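Local coordinates for protein chitinase (Thermococcus chitonophagus, PDB 5XSW) that probably hydrolyses internal linkages of chitin as an endochitinase, holding the N-acetylglucosamine chain in a pocket of its largely helical domain, at residues I110-I115 against E303-Y308; E328-D333 against E360-E365; P203-A208 against N380-M385; Y404-V409 against T455-A460. One frame throughout, in Å; residues are numbered along the deposited sequence.

Contact 1: I110-I115 against E303-Y308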
# COMPACT_ATOMS: atom_id res chain seq x y z
N ILE A 110 17.36 9.35 15.22
CA ILE A 110 17.06 7.93 15.20
C ILE A 110 18.29 7.14 15.51
O ILE A 110 19.41 7.45 15.01
CB ILE A 110 16.46 7.52 13.80
CG1 ILE A 110 16.05 6.05 13.84
CG2 ILE A 110 17.43 7.79 12.66
CD1 ILE A 110 14.93 5.75 12.69
N ILE A 111 18.12 6.15 16.38
CA ILE A 111 19.25 5.31 16.79
C ILE A 111 19.41 4.06 15.94
O ILE A 111 18.50 3.21 15.90
CB ILE A 111 19.11 4.88 18.26
CG1 ILE A 111 19.10 6.11 19.21
CG2 ILE A 111 20.28 3.83 18.63
CD1 ILE A 111 18.60 5.72 20.62
N TYR A 112 20.55 3.94 15.25
CA TYR A 112 20.87 2.71 14.53
C TYR A 112 22.19 2.17 15.12
O TYR A 112 23.24 2.63 14.76
CB TYR A 112 21.05 2.96 13.02
CG TYR A 112 19.69 3.04 12.32
CD1 TYR A 112 18.86 1.91 12.28
CD2 TYR A 112 19.25 4.23 11.75
CE1 TYR A 112 17.55 1.97 11.66
CE2 TYR A 112 17.97 4.30 11.13
CZ TYR A 112 17.15 3.14 11.08
OH TYR A 112 15.91 3.21 10.48
N PRO A 113 22.11 1.16 15.95
CA PRO A 113 23.31 0.75 16.68
C PRO A 113 24.40 0.19 15.76
O PRO A 113 24.13 -0.36 14.71
CB PRO A 113 22.80 -0.33 17.62
CG PRO A 113 21.24 -0.26 17.57
CD PRO A 113 20.90 0.36 16.28
N THR A 114 25.64 0.33 16.19
CA THR A 114 26.76 -0.35 15.54
C THR A 114 26.90 -1.76 16.09
O THR A 114 27.05 -1.99 17.29
CB THR A 114 28.07 0.45 15.75
OG1 THR A 114 27.92 1.67 15.06
CG2 THR A 114 29.29 -0.31 15.11
N ILE A 115 26.81 -2.74 15.22
CA ILE A 115 26.92 -4.12 15.68
C ILE A 115 28.43 -4.46 15.85
O ILE A 115 28.84 -5.03 16.85
CB ILE A 115 26.31 -5.14 14.67
CG1 ILE A 115 24.87 -4.74 14.25
CG2 ILE A 115 26.44 -6.58 15.22
CD1 ILE A 115 23.94 -4.59 15.44
N GLU A 303 7.92 1.57 10.07
CA GLU A 303 7.12 1.96 11.22
C GLU A 303 7.95 2.81 12.18
O GLU A 303 7.51 3.86 12.62
CB GLU A 303 6.62 0.73 11.97
CG GLU A 303 5.82 -0.26 11.16
CD GLU A 303 5.51 -1.51 11.94
OE1 GLU A 303 5.25 -1.39 13.15
OE2 GLU A 303 5.54 -2.61 11.37
N ARG A 304 9.16 2.35 12.46
CA ARG A 304 10.05 3.04 13.38
C ARG A 304 10.43 4.41 12.87
O ARG A 304 10.39 5.37 13.61
CB ARG A 304 11.30 2.20 13.63
CG ARG A 304 12.16 2.67 14.78
CD ARG A 304 13.02 1.55 15.31
NE ARG A 304 13.96 1.96 16.35
CZ ARG A 304 15.20 2.36 16.12
NH1 ARG A 304 15.66 2.45 14.88
NH2 ARG A 304 15.98 2.70 17.13
N GLU A 305 10.76 4.48 11.59
CA GLU A 305 11.08 5.75 10.93
C GLU A 305 9.91 6.71 10.95
O GLU A 305 10.09 7.94 11.12
CB GLU A 305 11.55 5.55 9.47
CG GLU A 305 12.98 4.84 9.30
CD GLU A 305 14.18 5.83 9.29
OE1 GLU A 305 13.93 7.05 9.40
OE2 GLU A 305 15.36 5.38 9.09
N LEU A 306 8.70 6.18 10.77
CA LEU A 306 7.51 7.04 10.76
C LEU A 306 7.29 7.65 12.18
O LEU A 306 6.95 8.85 12.32
CB LEU A 306 6.25 6.25 10.35
CG LEU A 306 4.94 7.00 10.40
CD1 LEU A 306 4.89 8.13 9.39
CD2 LEU A 306 3.80 5.97 10.12
N LEU A 307 7.40 6.81 13.19
CA LEU A 307 7.24 7.28 14.57
C LEU A 307 8.27 8.40 14.84
O LEU A 307 7.92 9.49 15.32
CB LEU A 307 7.39 6.13 15.54
CG LEU A 307 6.11 5.24 15.60
CD1 LEU A 307 6.32 3.90 16.25
CD2 LEU A 307 4.88 5.95 16.23
N TYR A 308 9.52 8.12 14.55
CA TYR A 308 10.57 9.12 14.76
C TYR A 308 10.30 10.39 14.00
O TYR A 308 10.55 11.48 14.55
CB TYR A 308 11.93 8.58 14.32
CG TYR A 308 12.76 7.87 15.42
CD1 TYR A 308 13.52 8.63 16.34
CD2 TYR A 308 12.86 6.50 15.46
CE1 TYR A 308 14.33 8.00 17.31
CE2 TYR A 308 13.68 5.83 16.40
CZ TYR A 308 14.43 6.64 17.34
OH TYR A 308 15.24 6.03 18.26
O HOH W 1 14.47 1.64 12.37
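Ile110, in the irregular chain that follows strand 98-104, brings its CA to 6.6 Å from the CA of Tyr308, and 110-112 runs on past side chains reaching out from helix 288-311. The CA of Ile110 stands over one face of the Tyr308 ring, 3.7 Å from the centroid, in a CH-pi contact. Because its CG1 lies opposite the backbone N (chi1 -175°), that branch is laid along the same ring, with Ile110 CG1 3.5 Å from Tyr308 CE2, and CD1 goes on to the carboxylate of Glu305. A long, flexible residue suits the position one turn earlier in the helix: Arg304 runs out extended and grips Ile111 O end-on. Arg304 NH2, 2.9 Å from Ile111 O, uses a lone pair in the carbonyl plane; NH1 comes in tilted from that plane. Tyr308 CE2 lies over the guanidinium, whose NE pairs with Glu328. Tyr112 supplies a long arm with a polar end, its OH donating to Glu305 OE2 over 2.6 Å from above the carboxylate plane, while a water joins Tyr112 OH to Arg304 NH1. Glu305 is also held by Arg106. Tyr308 OH bonds to Asn316 OD1 and also takes a weak bond, 3.4 Å, from Ile111 N. Replacing Tyr308 by a leucine would probably leave Ile110 without its aromatic face, Asn316 without its hydroxyl partner and one face of the Arg304 guanidinium without its cover. The whole is a loop-to-helix junction, in which the segment leading out of the N-terminal beta domain is fastened to a long helix of the glycan-binding helical domain.

Contact 2: E328-D333 against E360-E365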
# COMPACT_ATOMS: atom_id res chain seq x y z
N GLU A 328 9.07 -0.81 23.02
CA GLU A 328 9.29 -0.48 21.64
C GLU A 328 8.90 -1.67 20.71
O GLU A 328 8.21 -1.52 19.67
CB GLU A 328 10.74 -0.08 21.40
CG GLU A 328 11.01 0.17 19.89
CD GLU A 328 12.41 0.65 19.58
OE1 GLU A 328 13.38 0.11 20.19
OE2 GLU A 328 12.56 1.51 18.70
N THR A 329 9.39 -2.84 21.09
CA THR A 329 9.15 -4.08 20.31
C THR A 329 7.65 -4.38 20.24
O THR A 329 7.13 -4.81 19.21
CB THR A 329 9.96 -5.28 20.90
OG1 THR A 329 11.37 -4.96 20.79
CG2 THR A 329 9.66 -6.56 20.08
N GLU A 330 6.94 -4.21 21.35
CA GLU A 330 5.50 -4.40 21.35
C GLU A 330 4.76 -3.44 20.37
O GLU A 330 3.87 -3.87 19.63
CB GLU A 330 4.93 -4.17 22.79
CG GLU A 330 5.37 -5.31 23.73
CD GLU A 330 5.15 -4.92 25.19
OE1 GLU A 330 4.13 -4.28 25.47
OE2 GLU A 330 5.99 -5.24 26.02
N ILE A 331 5.14 -2.16 20.39
CA ILE A 331 4.55 -1.13 19.53
C ILE A 331 4.82 -1.47 18.06
O ILE A 331 3.92 -1.47 17.20
CB ILE A 331 5.12 0.23 19.85
CG1 ILE A 331 4.63 0.68 21.24
CG2 ILE A 331 4.67 1.28 18.80
CD1 ILE A 331 5.29 1.95 21.76
N ILE A 332 6.07 -1.77 17.78
CA ILE A 332 6.44 -2.08 16.40
C ILE A 332 5.74 -3.38 15.92
O ILE A 332 5.24 -3.42 14.79
CB ILE A 332 7.99 -2.23 16.24
CG1 ILE A 332 8.74 -0.90 16.43
CG2 ILE A 332 8.38 -2.78 14.84
CD1 ILE A 332 8.20 0.29 15.62
N ASP A 333 5.72 -4.44 16.73
CA ASP A 333 5.01 -5.65 16.33
C ASP A 333 3.49 -5.40 16.18
O ASP A 333 2.85 -5.90 15.28
CB ASP A 333 5.19 -6.76 17.34
CG ASP A 333 4.56 -8.03 16.87
OD1 ASP A 333 5.11 -8.60 15.91
OD2 ASP A 333 3.47 -8.44 17.37
N GLU A 360 3.65 -1.57 33.27
CA GLU A 360 4.62 -2.63 33.43
C GLU A 360 4.62 -3.56 32.23
O GLU A 360 5.66 -4.06 31.85
CB GLU A 360 4.33 -3.44 34.69
CG GLU A 360 4.59 -2.66 35.99
CD GLU A 360 4.64 -3.56 37.22
OE1 GLU A 360 4.55 -4.80 37.06
OE2 GLU A 360 4.78 -3.02 38.35
N VAL A 361 3.44 -3.81 31.67
CA VAL A 361 3.30 -4.53 30.38
C VAL A 361 2.44 -3.64 29.49
O VAL A 361 1.22 -3.63 29.61
CB VAL A 361 2.67 -5.87 30.56
CG1 VAL A 361 2.72 -6.70 29.26
CG2 VAL A 361 3.37 -6.63 31.71
N LEU A 362 3.09 -2.89 28.61
CA LEU A 362 2.40 -1.94 27.72
C LEU A 362 1.23 -2.61 26.96
O LEU A 362 0.12 -2.07 26.96
CB LEU A 362 3.41 -1.31 26.77
CG LEU A 362 2.85 -0.20 25.89
CD1 LEU A 362 2.60 1.13 26.69
CD2 LEU A 362 3.78 0.05 24.71
N TRP A 363 1.43 -3.79 26.39
CA TRP A 363 0.42 -4.30 25.47
C TRP A 363 -0.85 -4.67 26.22
O TRP A 363 -1.93 -4.61 25.66
CB TRP A 363 0.92 -5.49 24.65
CG TRP A 363 1.16 -6.77 25.37
CD1 TRP A 363 2.36 -7.22 25.91
CD2 TRP A 363 0.21 -7.80 25.59
NE1 TRP A 363 2.16 -8.45 26.50
CE2 TRP A 363 0.87 -8.85 26.28
CE3 TRP A 363 -1.15 -7.95 25.28
CZ2 TRP A 363 0.22 -10.00 26.66
CZ3 TRP A 363 -1.78 -9.12 25.65
CH2 TRP A 363 -1.10 -10.13 26.33
N LYS A 364 -0.74 -5.04 27.49
CA LYS A 364 -1.94 -5.37 28.28
C LYS A 364 -2.70 -4.13 28.70
O LYS A 364 -3.92 -4.13 28.74
CB LYS A 364 -1.54 -6.20 29.50
CG LYS A 364 -1.17 -7.63 29.14
CD LYS A 364 -0.94 -8.41 30.43
CE LYS A 364 -0.24 -9.74 30.16
NZ LYS A 364 0.09 -10.47 31.42
N GLU A 365 -1.97 -3.08 29.00
CA GLU A 365 -2.63 -1.84 29.40
C GLU A 365 -3.36 -1.18 28.24
O GLU A 365 -4.34 -0.49 28.46
CB GLU A 365 -1.61 -0.87 29.95
CG GLU A 365 -1.31 -1.12 31.37
CD GLU A 365 -1.54 0.12 32.17
OE1 GLU A 365 -2.60 0.76 31.96
OE2 GLU A 365 -0.64 0.48 32.97
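Ile331 overlaps the end of Leu362, its CG1 3.6 Å from Leu362 CD2, the two aliphatic chains meeting at a slant. Beside this apolar patch the N-terminus of the short helix 362-365, with Val361 at the N-cap position, faces carboxylates: the amides of Leu362 and Trp363, which have no carbonyl earlier in the helix to bond to, each meet one. Glu330, reaching out extended from helix 327-338, is long enough to bring OE1 2.9 Å from Trp363 N. The bond is weak, for its N-H...O angle is only 126°. Asp324 takes the neighbouring amide, Leu362 N, through its OD2. Glu330 OE2 also lies close to Asp324 OD2, a meeting of like charges which the two nearby backbone N-H groups may partly offset.

Leucine and isoleucine suit the buried side, where Ile331 continues onto Leu307 and Ile348. Trp363 is placed differently. Its CG stands between its own N and carbonyl carbon (chi1 69°), which turns the indole back beside Glu330 and on toward Pro376 of helix 374-386. Carboxylate and indole planes are nearly perpendicular, 84° apart, and one indole face is taken by the aliphatic part of Lys364, whose CG lies over its centre. The acid meets the indole in the plane of the ring, at its edge, with Glu330 OE1 3.5 Å from Trp363 CD1.

Contact 3: P203-A208 against N380-M385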
# COMPACT_ATOMS: atom_id res chain seq x y z
N PRO A 203 17.86 -10.90 14.36
CA PRO A 203 17.38 -12.06 13.61
C PRO A 203 16.36 -12.86 14.39
O PRO A 203 15.47 -13.43 13.77
CB PRO A 203 18.68 -12.93 13.38
CG PRO A 203 19.82 -11.94 13.51
CD PRO A 203 19.33 -10.88 14.52
N ASN A 204 16.47 -12.92 15.72
CA ASN A 204 15.50 -13.70 16.48
C ASN A 204 14.06 -13.07 16.37
O ASN A 204 13.05 -13.76 16.44
CB ASN A 204 15.89 -13.75 17.95
CG ASN A 204 17.12 -14.63 18.20
OD1 ASN A 204 17.42 -15.55 17.42
ND2 ASN A 204 17.86 -14.33 19.27
N PHE A 205 14.02 -11.76 16.24
CA PHE A 205 12.71 -11.08 16.15
C PHE A 205 12.07 -11.49 14.77
O PHE A 205 10.89 -11.82 14.72
CB PHE A 205 12.86 -9.57 16.23
CG PHE A 205 11.54 -8.86 16.04
CD1 PHE A 205 10.66 -8.78 17.10
CD2 PHE A 205 11.16 -8.36 14.78
CE1 PHE A 205 9.38 -8.17 16.96
CE2 PHE A 205 9.88 -7.76 14.60
CZ PHE A 205 9.00 -7.67 15.71
N LEU A 206 12.83 -11.42 13.68
CA LEU A 206 12.27 -11.82 12.34
C LEU A 206 11.88 -13.28 12.34
O LEU A 206 10.87 -13.67 11.75
CB LEU A 206 13.27 -11.56 11.19
CG LEU A 206 13.45 -10.05 10.89
CD1 LEU A 206 14.45 -9.78 9.77
CD2 LEU A 206 12.08 -9.38 10.48
N MET A 207 12.63 -14.10 13.08
CA MET A 207 12.33 -15.54 13.20
C MET A 207 10.98 -15.76 13.91
O MET A 207 10.11 -16.56 13.49
CB MET A 207 13.45 -16.27 13.99
CG MET A 207 14.74 -16.45 13.19
SD MET A 207 14.68 -17.87 12.01
CE MET A 207 14.53 -19.30 13.10
N ALA A 208 10.82 -15.02 14.99
CA ALA A 208 9.63 -15.09 15.80
C ALA A 208 8.43 -14.62 14.97
O ALA A 208 7.34 -15.19 15.06
CB ALA A 208 9.77 -14.18 17.05
N ASN A 380 7.35 -13.18 23.29
CA ASN A 380 7.78 -14.37 24.03
C ASN A 380 8.80 -15.21 23.25
O ASN A 380 9.81 -15.67 23.80
CB ASN A 380 6.57 -15.23 24.40
CG ASN A 380 5.72 -14.55 25.50
OD1 ASN A 380 6.24 -13.84 26.39
ND2 ASN A 380 4.41 -14.72 25.41
N ILE A 381 8.56 -15.42 21.97
CA ILE A 381 9.51 -16.25 21.19
C ILE A 381 10.85 -15.52 21.00
O ILE A 381 11.92 -16.15 21.11
CB ILE A 381 8.89 -16.67 19.80
CG1 ILE A 381 7.73 -17.63 20.05
CG2 ILE A 381 9.94 -17.34 18.89
CD1 ILE A 381 6.98 -18.08 18.74
N THR A 382 10.81 -14.22 20.72
CA THR A 382 12.05 -13.46 20.59
C THR A 382 12.87 -13.58 21.90
O THR A 382 14.10 -13.82 21.85
CB THR A 382 11.77 -11.96 20.28
OG1 THR A 382 10.95 -11.88 19.11
CG2 THR A 382 13.05 -11.13 20.02
N ALA A 383 12.21 -13.37 23.04
CA ALA A 383 12.89 -13.45 24.35
C ALA A 383 13.47 -14.87 24.56
O ALA A 383 14.61 -15.01 24.97
CB ALA A 383 11.90 -13.09 25.50
N THR A 384 12.70 -15.90 24.29
CA THR A 384 13.18 -17.30 24.43
C THR A 384 14.38 -17.61 23.53
O THR A 384 15.33 -18.25 23.97
CB THR A 384 12.04 -18.30 24.16
OG1 THR A 384 10.95 -17.96 25.04
CG2 THR A 384 12.46 -19.77 24.42
N MET A 385 14.32 -17.18 22.28
CA MET A 385 15.44 -17.37 21.37
C MET A 385 16.68 -16.61 21.85
O MET A 385 17.80 -17.12 21.79
CB MET A 385 15.06 -16.88 19.96
CG MET A 385 14.02 -17.81 19.31
SD MET A 385 13.62 -17.21 17.67
CE MET A 385 15.01 -17.86 16.71
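The amide of Asn204 turns one face to Met385, whose CB sits squarely above it, 3.5 Å from Asn204 CG, and whose CE approaches Asn204 OD1 at 3.4 Å. The amide's polar atoms are engaged elsewhere: OD1 accepts from Gly165 N, and ND2 bonds to Asp386 OD1 just beyond helix segment 380-385. The Phe205 side chain starts out away from the partner helix, and its ring, the other flat group, meets Phe151 edge-to-face; on this side Thr382 OG1 lies obliquely 3.7 Å from Phe205 CD1. Replacing Asn204 by an alanine would probably leave Gly165 N and Asp386 OD1 without their partner and open a gap beside the Met385 chain.

Helices 203-214 and 374-386 form a close pair running obliquely in opposing directions, their short segments approaching to 8.3 Å at 137°. Small residues make this possible. Ala208 CB fits between Ile381 and Thr382, 3.7 Å from Ile381 CG2 and 3.3 Å from Thr382 OG1. The threonine can be buried here because its hydroxyl is bonded back to Val378 O, in its own helix, and so leaves a compact surface against Phe205 and Ala208. Farther along, the flexible methionines adapt to one another's shape. Met385 runs straight as far as SD and then bends (chi3 81°), which brings its methyl across Met207, Met385 CE lying 3.5 Å from Met207 CB at about a right angle to that chain.

Contact 4: Y404-V409 against T455-A460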
# COMPACT_ATOMS: atom_id res chain seq x y z
N TYR A 404 25.95 -16.40 -5.26
CA TYR A 404 24.51 -16.44 -5.53
C TYR A 404 23.79 -15.35 -4.71
O TYR A 404 23.01 -14.52 -5.21
CB TYR A 404 23.99 -17.85 -5.17
CG TYR A 404 22.47 -17.89 -5.17
CD1 TYR A 404 21.73 -17.58 -6.31
CD2 TYR A 404 21.79 -18.22 -4.01
CE1 TYR A 404 20.33 -17.61 -6.27
CE2 TYR A 404 20.42 -18.26 -3.97
CZ TYR A 404 19.69 -17.96 -5.10
OH TYR A 404 18.31 -18.00 -4.98
N PHE A 405 24.09 -15.34 -3.42
CA PHE A 405 23.52 -14.33 -2.52
C PHE A 405 23.70 -12.92 -3.06
O PHE A 405 22.72 -12.18 -3.21
CB PHE A 405 24.12 -14.47 -1.13
CG PHE A 405 23.57 -13.44 -0.17
CD1 PHE A 405 22.31 -13.61 0.40
CD2 PHE A 405 24.29 -12.28 0.13
CE1 PHE A 405 21.77 -12.64 1.25
CE2 PHE A 405 23.75 -11.30 0.99
CZ PHE A 405 22.50 -11.51 1.55
N PHE A 406 24.91 -12.54 -3.47
CA PHE A 406 25.08 -11.17 -3.94
C PHE A 406 24.50 -10.89 -5.33
O PHE A 406 24.09 -9.78 -5.57
CB PHE A 406 26.56 -10.74 -3.90
CG PHE A 406 27.05 -10.47 -2.52
CD1 PHE A 406 26.74 -9.27 -1.90
CD2 PHE A 406 27.76 -11.43 -1.81
CE1 PHE A 406 27.16 -9.00 -0.59
CE2 PHE A 406 28.18 -11.15 -0.48
CZ PHE A 406 27.86 -9.94 0.13
N THR A 407 24.47 -11.88 -6.22
CA THR A 407 23.71 -11.77 -7.48
C THR A 407 22.23 -11.43 -7.23
O THR A 407 21.68 -10.56 -7.87
CB THR A 407 23.79 -13.11 -8.28
OG1 THR A 407 25.16 -13.44 -8.48
CG2 THR A 407 23.12 -13.00 -9.62
N VAL A 408 21.60 -12.15 -6.32
CA VAL A 408 20.20 -11.85 -5.99
C VAL A 408 20.09 -10.45 -5.40
O VAL A 408 19.21 -9.62 -5.79
CB VAL A 408 19.63 -12.90 -5.02
CG1 VAL A 408 18.16 -12.48 -4.61
CG2 VAL A 408 19.64 -14.33 -5.72
N VAL A 409 20.99 -10.11 -4.48
CA VAL A 409 20.91 -8.75 -3.93
C VAL A 409 21.01 -7.71 -5.05
O VAL A 409 20.27 -6.73 -5.11
CB VAL A 409 22.01 -8.51 -2.87
CG1 VAL A 409 22.02 -7.03 -2.46
CG2 VAL A 409 21.69 -9.38 -1.62
N THR A 455 31.26 -10.59 8.74
CA THR A 455 32.51 -9.94 8.24
C THR A 455 32.46 -9.84 6.70
O THR A 455 32.79 -8.81 6.11
CB THR A 455 33.74 -10.73 8.77
OG1 THR A 455 33.80 -10.58 10.19
CG2 THR A 455 35.05 -10.11 8.16
N ILE A 456 31.93 -10.89 6.05
CA ILE A 456 31.72 -10.85 4.60
C ILE A 456 30.79 -9.71 4.21
O ILE A 456 31.05 -8.92 3.27
CB ILE A 456 31.11 -12.18 4.07
CG1 ILE A 456 32.09 -13.37 4.23
CG2 ILE A 456 30.59 -11.96 2.62
CD1 ILE A 456 33.35 -13.30 3.26
N LEU A 457 29.67 -9.60 4.93
CA LEU A 457 28.76 -8.45 4.67
C LEU A 457 29.44 -7.06 4.83
O LEU A 457 29.23 -6.14 4.01
CB LEU A 457 27.55 -8.53 5.61
CG LEU A 457 26.52 -9.66 5.28
CD1 LEU A 457 25.34 -9.69 6.30
CD2 LEU A 457 26.00 -9.52 3.83
N ARG A 458 30.26 -6.93 5.86
CA ARG A 458 30.94 -5.65 6.13
C ARG A 458 31.93 -5.32 5.04
O ARG A 458 32.02 -4.17 4.58
CB ARG A 458 31.65 -5.71 7.50
CG ARG A 458 30.64 -5.59 8.62
CD ARG A 458 31.17 -5.74 10.02
NE ARG A 458 30.02 -5.87 10.91
CZ ARG A 458 30.05 -6.50 12.07
NH1 ARG A 458 31.17 -7.04 12.51
NH2 ARG A 458 28.94 -6.63 12.77
N VAL A 459 32.65 -6.36 4.58
CA VAL A 459 33.52 -6.16 3.43
C VAL A 459 32.74 -5.69 2.25
O VAL A 459 33.10 -4.69 1.62
CB VAL A 459 34.28 -7.43 3.09
CG1 VAL A 459 34.91 -7.32 1.71
CG2 VAL A 459 35.33 -7.65 4.18
N ALA A 460 31.63 -6.37 1.95
CA ALA A 460 30.81 -5.88 0.82
C ALA A 460 30.34 -4.46 1.05
O ALA A 460 30.36 -3.63 0.12
CB ALA A 460 29.57 -6.82 0.61
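Phe406 and Ala460 make the tight spot of this helix-to-helix contact, Phe406 CE1 coming 3.5 Å from Ala460 CB, with CZ hardly farther. Helices 399-412 and 449-461 belong to the C-terminal helices of the helical domain, with helices 186-199 and 421-439 packed alongside. Their segments run 45° apart, yet the axes come no nearer than 12.9 Å, too far for backbones to pack directly. Large rings on one helix therefore span the distance to aliphatic groups on the other, and a small alanine suits the place where the ring comes closest. Phe406 has its CG opposite the carbonyl carbon (chi1 -75°), which sends the ring straight across to the partner helix, and Met428 and Val431 of helix 421-439 pack against it.

The flanks are looser. On one, the edge of the ring meets Ile456, Phe406 CE2 lying 4.0 Å from Ile456 CG2. On the other, Leu457 touches two rings lightly: Leu457 CD2 is 4.2 Å from Phe406 CZ, and toward Phe405 the leucine and the phenyl ring cross at about a right angle. Even so this side is not open to solvent, since Leu457 goes on to Ala193 of helix 186-199, and Met190 and Leu194 of the same helix touch Phe405. Phe405 is itself held by Phe453, edge-to-face. Within helix 399-412 the two phenylalanines support one another, since Phe405 CD2 stands over the centre of the Phe406 ring, 4.0 Å above its plane.

Contact 1 lies nearest the chain's centre yet is partly exposed and rich in polar bonds, as suits a loop without repeating backbone bonds. Contacts 2, 3 and 4 are buried helix contacts: a single weak bond to a helix start in contact 2, close packing in contact 3 with polar groups bonded outside the pair, and rings bridging distant axes in contact 4. No two contacts share a helix, but contacts 1 and 2 are linked through the Arg304 guanidinium, and contacts 2 and 3 touch through Thr329 and Phe205. Contact 4 is the most distant from contact 2, at about 34 Å between centres, though it touches contact 1 where Ile115 packs on Arg458.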